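Local atomic coordinates of monosaccharide-transporting ATPase (PDB entry 5DTE), a protein that probably serves as the periplasmic sugar-binding component of an ABC transporter, and is seen here holding D-allose. Residues A[67-81]-A[90-104]. Residues are numbered along the deposited sequence; the frame is centred on the assembly and turned at random.
Sequences EDSTEQLVGLVENMI and VTPNDSIAFIPAFQK. With ALL (beta-D-allopyranose), chain E.
Asp94, whose CB packs against Thr70, takes two backbone N-H groups on its OD2: Ile96 N meets its anti lone pair at 3.1 Å in an Asx turn, while Ala97 N comes from above the carboxylate plane. This fixes the loop ahead of helix 99-105. Thr70 OG1 gives a weak hydrogen bond to Asn93 O, and CG2, anti to the backbone N, reaches Ala97 CB. Next to it the Phe98 ring is sandwiched: Val74 CG2 of 67-81 packs over one face as a CH-pi contact, 3.7 Å from the Phe98 centroid and 17° off the ring normal, Pro92 CA of its own segment lies over the opposite face, and Leu73 CB meets the edge at Phe98 CZ (3.5 Å). These pieces pack beside the parallel sheet of one alpha/beta lobe of a periplasmic binding protein, where helices 70-82 and 99-105 run side by side, their segment axes 10.0 Å apart and 5° from parallel. Val77 CG2 touches Val90 CG2 (3.9 Å) from strand 87-90, Val74 CG1 meets Ala101 CB, and Ile81 CD1 lies on Ala101 O. At the other end, extended Glu67 points into the pocket, where its OE1 accepts a hydrogen bond from allose O6 (2.8 Å).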
loop_
_atom_site.group_PDB
_atom_site.type_symbol
_atom_site.label_atom_id
_atom_site.label_comp_id
_atom_site.label_asym_id
_atom_site.label_seq_id
_atom_site.Cartn_x
_atom_site.Cartn_y
_atom_site.Cartn_z
ATOM N N GLU A 67 -13.220 -2.482 4.882
ATOM C CA GLU A 67 -11.823 -2.096 4.905
ATOM C C GLU A 67 -11.638 -0.932 5.853
ATOM O O GLU A 67 -10.624 -0.853 6.534
ATOM C CB GLU A 67 -11.324 -1.735 3.508
ATOM C CG GLU A 67 -9.807 -1.618 3.441
ATOM C CD GLU A 67 -9.269 -1.383 2.035
ATOM O OE1 GLU A 67 -8.091 -0.976 1.923
ATOM O OE2 GLU A 67 -10.012 -1.601 1.049
ATOM N N ASP A 68 -12.643 -0.056 5.918
ATOM C CA ASP A 68 -12.559 1.179 6.706
ATOM C C ASP A 68 -13.075 1.083 8.150
ATOM O O ASP A 68 -13.018 2.064 8.881
ATOM C CB ASP A 68 -13.298 2.319 5.987
ATOM C CG ASP A 68 -14.698 1.937 5.560
ATOM O OD1 ASP A 68 -15.163 0.850 5.940
ATOM O OD2 ASP A 68 -15.345 2.735 4.851
ATOM N N SER A 69 -13.558 -0.075 8.585
ATOM C CA SER A 69 -13.994 -0.158 9.974
ATOM C C SER A 69 -12.796 -0.330 10.875
ATOM O O SER A 69 -12.255 -1.431 11.009
ATOM C CB SER A 69 -14.981 -1.293 10.215
ATOM O OG SER A 69 -15.588 -1.114 11.488
ATOM N N THR A 70 -12.391 0.781 11.479
ATOM C CA THR A 70 -11.299 0.808 12.434
ATOM C C THR A 70 -11.608 0.034 13.712
ATOM O O THR A 70 -10.792 -0.750 14.165
ATOM C CB THR A 70 -10.953 2.254 12.822
ATOM O OG1 THR A 70 -10.407 2.947 11.688
ATOM C CG2 THR A 70 -9.959 2.272 13.985
ATOM N N GLU A 71 -12.785 0.268 14.286
ATOM C CA GLU A 71 -13.154 -0.286 15.592
ATOM C C GLU A 71 -13.038 -1.784 15.624
ATOM O O GLU A 71 -12.461 -2.353 16.550
ATOM C CB GLU A 71 -14.588 0.105 15.973
ATOM C CG GLU A 71 -14.745 1.534 16.474
ATOM C CD GLU A 71 -14.649 2.585 15.368
ATOM O OE1 GLU A 71 -14.552 2.208 14.177
ATOM O OE2 GLU A 71 -14.687 3.796 15.694
ATOM N N GLN A 72 -13.605 -2.414 14.603
ATOM C CA GLN A 72 -13.646 -3.868 14.499
ATOM C C GLN A 72 -12.253 -4.492 14.453
ATOM O O GLN A 72 -12.040 -5.586 14.986
ATOM C CB GLN A 72 -14.437 -4.271 13.259
ATOM C CG GLN A 72 -14.350 -5.735 12.906
ATOM C CD GLN A 72 -15.033 -6.016 11.603
ATOM O OE1 GLN A 72 -14.964 -7.129 11.072
ATOM N NE2 GLN A 72 -15.700 -4.996 11.062
ATOM N N LEU A 73 -11.308 -3.791 13.826
ATOM C CA LEU A 73 -9.937 -4.282 13.729
ATOM C C LEU A 73 -9.225 -4.239 15.076
ATOM O O LEU A 73 -8.516 -5.183 15.444
ATOM C CB LEU A 73 -9.144 -3.486 12.701
ATOM C CG LEU A 73 -7.787 -4.142 12.391
ATOM C CD1 LEU A 73 -7.902 -5.676 12.290
ATOM C CD2 LEU A 73 -7.167 -3.566 11.124
ATOM N N VAL A 74 -9.402 -3.131 15.792
ATOM C CA VAL A 74 -8.957 -3.015 17.170
ATOM C C VAL A 74 -9.607 -4.125 17.969
ATOM O O VAL A 74 -8.974 -4.770 18.793
ATOM C CB VAL A 74 -9.342 -1.670 17.791
ATOM C CG1 VAL A 74 -8.899 -1.625 19.243
ATOM C CG2 VAL A 74 -8.764 -0.509 16.992
ATOM N N GLY A 75 -10.890 -4.337 17.709
ATOM C CA GLY A 75 -11.599 -5.454 18.293
ATOM C C GLY A 75 -10.765 -6.703 18.162
ATOM O O GLY A 75 -10.517 -7.386 19.133
ATOM N N LEU A 76 -10.289 -6.962 16.953
ATOM C CA LEU A 76 -9.503 -8.154 16.652
ATOM C C LEU A 76 -8.154 -8.218 17.373
ATOM O O LEU A 76 -7.738 -9.292 17.827
ATOM C CB LEU A 76 -9.273 -8.243 15.145
ATOM C CG LEU A 76 -10.550 -8.355 14.333
ATOM C CD1 LEU A 76 -10.215 -8.329 12.849
ATOM C CD2 LEU A 76 -11.305 -9.617 14.731
ATOM N N VAL A 77 -7.456 -7.086 17.451
ATOM C CA VAL A 77 -6.155 -7.073 18.101
ATOM C C VAL A 77 -6.295 -7.483 19.552
ATOM O O VAL A 77 -5.605 -8.388 20.020
ATOM C CB VAL A 77 -5.487 -5.709 18.039
ATOM C CG1 VAL A 77 -4.258 -5.701 18.942
ATOM C CG2 VAL A 77 -5.100 -5.383 16.627
ATOM N N GLU A 78 -7.211 -6.820 20.247
ATOM C CA GLU A 78 -7.449 -7.070 21.662
ATOM C C GLU A 78 -7.878 -8.515 21.950
ATOM O O GLU A 78 -7.530 -9.075 22.997
ATOM C CB GLU A 78 -8.489 -6.086 22.181
ATOM C CG GLU A 78 -8.117 -4.671 21.825
ATOM C CD GLU A 78 -9.086 -3.644 22.351
ATOM O OE1 GLU A 78 -10.309 -3.928 22.425
ATOM O OE2 GLU A 78 -8.603 -2.542 22.693
ATOM N N ASN A 79 -8.626 -9.114 21.028
ATOM C CA ASN A 79 -8.980 -10.519 21.153
ATOM C C ASN A 79 -7.715 -11.349 21.275
ATOM O O ASN A 79 -7.577 -12.154 22.185
ATOM C CB ASN A 79 -9.814 -10.996 19.959
ATOM C CG ASN A 79 -11.150 -10.269 19.842
ATOM O OD1 ASN A 79 -11.562 -9.547 20.752
ATOM N ND2 ASN A 79 -11.834 -10.462 18.714
ATOM N N MET A 80 -6.782 -11.120 20.361
ATOM C CA MET A 80 -5.520 -11.852 20.325
ATOM C C MET A 80 -4.684 -11.633 21.597
ATOM O O MET A 80 -4.062 -12.564 22.105
ATOM C CB MET A 80 -4.735 -11.446 19.074
ATOM C CG MET A 80 -5.486 -11.680 17.751
ATOM S SD MET A 80 -5.928 -13.438 17.529
ATOM C CE MET A 80 -7.702 -13.431 17.905
ATOM N N ILE A 81 -4.678 -10.407 22.109
ATOM C CA ILE A 81 -4.090 -10.108 23.416
ATOM C C ILE A 81 -4.761 -10.970 24.487
ATOM O O ILE A 81 -4.089 -11.589 25.312
ATOM C CB ILE A 81 -4.225 -8.584 23.770
ATOM C CG1 ILE A 81 -3.375 -7.735 22.818
ATOM C CG2 ILE A 81 -3.758 -8.282 25.173
ATOM C CD1 ILE A 81 -3.639 -6.243 22.915
ATOM N N VAL A 90 -0.071 -6.647 12.717
ATOM C CA VAL A 90 -1.279 -5.956 12.317
ATOM C C VAL A 90 -0.975 -4.863 11.290
ATOM O O VAL A 90 0.061 -4.187 11.355
ATOM C CB VAL A 90 -2.022 -5.360 13.543
ATOM C CG1 VAL A 90 -1.305 -4.135 14.087
ATOM C CG2 VAL A 90 -3.429 -5.003 13.171
ATOM N N THR A 91 -1.882 -4.744 10.319
ATOM C CA THR A 91 -1.891 -3.688 9.313
ATOM C C THR A 91 -2.998 -2.716 9.683
ATOM O O THR A 91 -4.150 -2.915 9.293
ATOM C CB THR A 91 -2.162 -4.236 7.922
ATOM O OG1 THR A 91 -3.530 -4.664 7.860
ATOM C CG2 THR A 91 -1.264 -5.432 7.641
ATOM N N PRO A 92 -2.661 -1.677 10.466
ATOM C CA PRO A 92 -3.632 -0.744 11.041
ATOM C C PRO A 92 -4.590 -0.100 10.047
ATOM O O PRO A 92 -4.441 -0.232 8.841
ATOM C CB PRO A 92 -2.741 0.314 11.688
ATOM C CG PRO A 92 -1.578 -0.455 12.123
ATOM C CD PRO A 92 -1.314 -1.432 11.005
ATOM N N ASN A 93 -5.557 0.615 10.614
ATOM C CA ASN A 93 -6.778 1.050 9.966
ATOM C C ASN A 93 -6.963 2.526 10.228
ATOM O O ASN A 93 -7.962 3.135 9.845
ATOM C CB ASN A 93 -7.967 0.273 10.530
ATOM C CG ASN A 93 -8.739 -0.444 9.472
ATOM O OD1 ASN A 93 -8.554 -0.182 8.284
ATOM N ND2 ASN A 93 -9.625 -1.349 9.886
ATOM N N ASP A 94 -5.972 3.085 10.902
ATOM C CA ASP A 94 -6.077 4.402 11.484
ATOM C C ASP A 94 -4.764 4.650 12.218
ATOM O O ASP A 94 -4.341 3.821 13.020
ATOM C CB ASP A 94 -7.281 4.460 12.424
ATOM C CG ASP A 94 -7.655 5.859 12.800
ATOM O OD1 ASP A 94 -8.835 6.211 12.582
ATOM O OD2 ASP A 94 -6.788 6.593 13.328
ATOM N N SER A 95 -4.100 5.764 11.947
ATOM C CA SER A 95 -2.745 5.932 12.465
ATOM C C SER A 95 -2.743 6.113 13.982
ATOM O O SER A 95 -1.731 5.877 14.661
ATOM C CB SER A 95 -2.052 7.118 11.779
ATOM O OG SER A 95 -2.897 8.258 11.733
ATOM N N ILE A 96 -3.896 6.501 14.515
ATOM C CA ILE A 96 -3.987 6.910 15.905
ATOM C C ILE A 96 -4.832 5.970 16.761
ATOM O O ILE A 96 -4.472 5.662 17.897
ATOM C CB ILE A 96 -4.536 8.331 15.973
ATOM C CG1 ILE A 96 -3.537 9.261 15.291
ATOM C CG2 ILE A 96 -4.827 8.740 17.414
ATOM C CD1 ILE A 96 -3.802 10.719 15.489
ATOM N N ALA A 97 -5.935 5.492 16.195
ATOM C CA ALA A 97 -6.882 4.635 16.908
ATOM C C ALA A 97 -6.261 3.407 17.559
ATOM O O ALA A 97 -6.732 2.959 18.599
ATOM C CB ALA A 97 -7.970 4.200 15.968
ATOM N N PHE A 98 -5.211 2.867 16.946
ATOM C CA PHE A 98 -4.581 1.638 17.438
ATOM C C PHE A 98 -3.520 1.825 18.523
ATOM O O PHE A 98 -2.953 0.854 19.007
ATOM C CB PHE A 98 -3.959 0.870 16.269
ATOM C CG PHE A 98 -4.974 0.216 15.381
ATOM C CD1 PHE A 98 -5.607 0.942 14.386
ATOM C CD2 PHE A 98 -5.309 -1.119 15.553
ATOM C CE1 PHE A 98 -6.546 0.351 13.576
ATOM C CE2 PHE A 98 -6.246 -1.719 14.747
ATOM C CZ PHE A 98 -6.867 -0.982 13.751
ATOM N N ILE A 99 -3.244 3.060 18.914
ATOM C CA ILE A 99 -2.236 3.282 19.941
ATOM C C ILE A 99 -2.610 2.680 21.314
ATOM O O ILE A 99 -1.783 2.011 21.923
ATOM C CB ILE A 99 -1.927 4.785 20.084
ATOM C CG1 ILE A 99 -1.086 5.243 18.902
ATOM C CG2 ILE A 99 -1.206 5.084 21.388
ATOM C CD1 ILE A 99 -0.747 6.697 18.974
ATOM N N PRO A 100 -3.849 2.895 21.806
ATOM C CA PRO A 100 -4.142 2.268 23.100
ATOM C C PRO A 100 -4.084 0.756 23.018
ATOM O O PRO A 100 -3.770 0.097 24.011
ATOM C CB PRO A 100 -5.561 2.737 23.408
ATOM C CG PRO A 100 -5.718 3.982 22.622
ATOM C CD PRO A 100 -4.973 3.732 21.353
ATOM N N ALA A 101 -4.364 0.224 21.833
ATOM C CA ALA A 101 -4.291 -1.209 21.587
ATOM C C ALA A 101 -2.863 -1.727 21.707
ATOM O O ALA A 101 -2.615 -2.740 22.365
ATOM C CB ALA A 101 -4.850 -1.534 20.212
ATOM N N PHE A 102 -1.935 -1.026 21.060
ATOM C CA PHE A 102 -0.522 -1.386 21.081
ATOM C C PHE A 102 0.077 -1.316 22.488
ATOM O O PHE A 102 0.859 -2.185 22.881
ATOM C CB PHE A 102 0.264 -0.483 20.122
ATOM C CG PHE A 102 0.351 -1.025 18.734
ATOM C CD1 PHE A 102 1.531 -1.587 18.269
ATOM C CD2 PHE A 102 -0.765 -1.011 17.896
ATOM C CE1 PHE A 102 1.606 -2.111 16.982
ATOM C CE2 PHE A 102 -0.703 -1.527 16.613
ATOM C CZ PHE A 102 0.487 -2.082 16.152
ATOM N N GLN A 103 -0.285 -0.294 23.258
ATOM C CA GLN A 103 0.278 -0.177 24.600
ATOM C C GLN A 103 -0.487 -1.042 25.621
ATOM O O GLN A 103 -0.113 -1.103 26.785
ATOM C CB GLN A 103 0.333 1.292 25.050
ATOM C CG GLN A 103 -0.990 2.027 25.065
ATOM C CD GLN A 103 -0.821 3.508 25.358
ATOM O OE1 GLN A 103 0.254 3.944 25.773
ATOM N NE2 GLN A 103 -1.882 4.290 25.139
ATOM N N LYS A 104 -1.544 -1.716 25.187
ATOM C CA LYS A 104 -2.101 -2.822 25.961
ATOM C C LYS A 104 -1.305 -4.119 25.708
ATOM O O LYS A 104 -1.155 -4.963 26.591
ATOM C CB LYS A 104 -3.577 -3.016 25.613
ATOM C CG LYS A 104 -4.289 -4.078 26.415
ATOM C CD LYS A 104 -5.751 -4.192 25.973
ATOM C CE LYS A 104 -6.595 -5.037 26.935
ATOM N NZ LYS A 104 -8.043 -4.974 26.577
HETATM C C1 ALL E . -2.340 0.441 1.152
HETATM C C2 ALL E . -1.349 -0.615 0.705
HETATM C C3 ALL E . -1.662 -1.152 -0.642
HETATM C C4 ALL E . -3.108 -1.505 -0.798
HETATM C C5 ALL E . -3.932 -0.269 -0.482
HETATM C C6 ALL E . -5.387 -0.418 -0.788
HETATM O O1 ALL E . -2.175 0.754 2.480
HETATM O O2 ALL E . -0.045 0.005 0.649
HETATM O O3 ALL E . -1.344 -0.131 -1.637
HETATM O O4 ALL E . -3.365 -1.954 -2.137
HETATM O O5 ALL E . -3.753 0.010 0.937
HETATM O O6 ALL E . -5.978 -1.277 0.164
#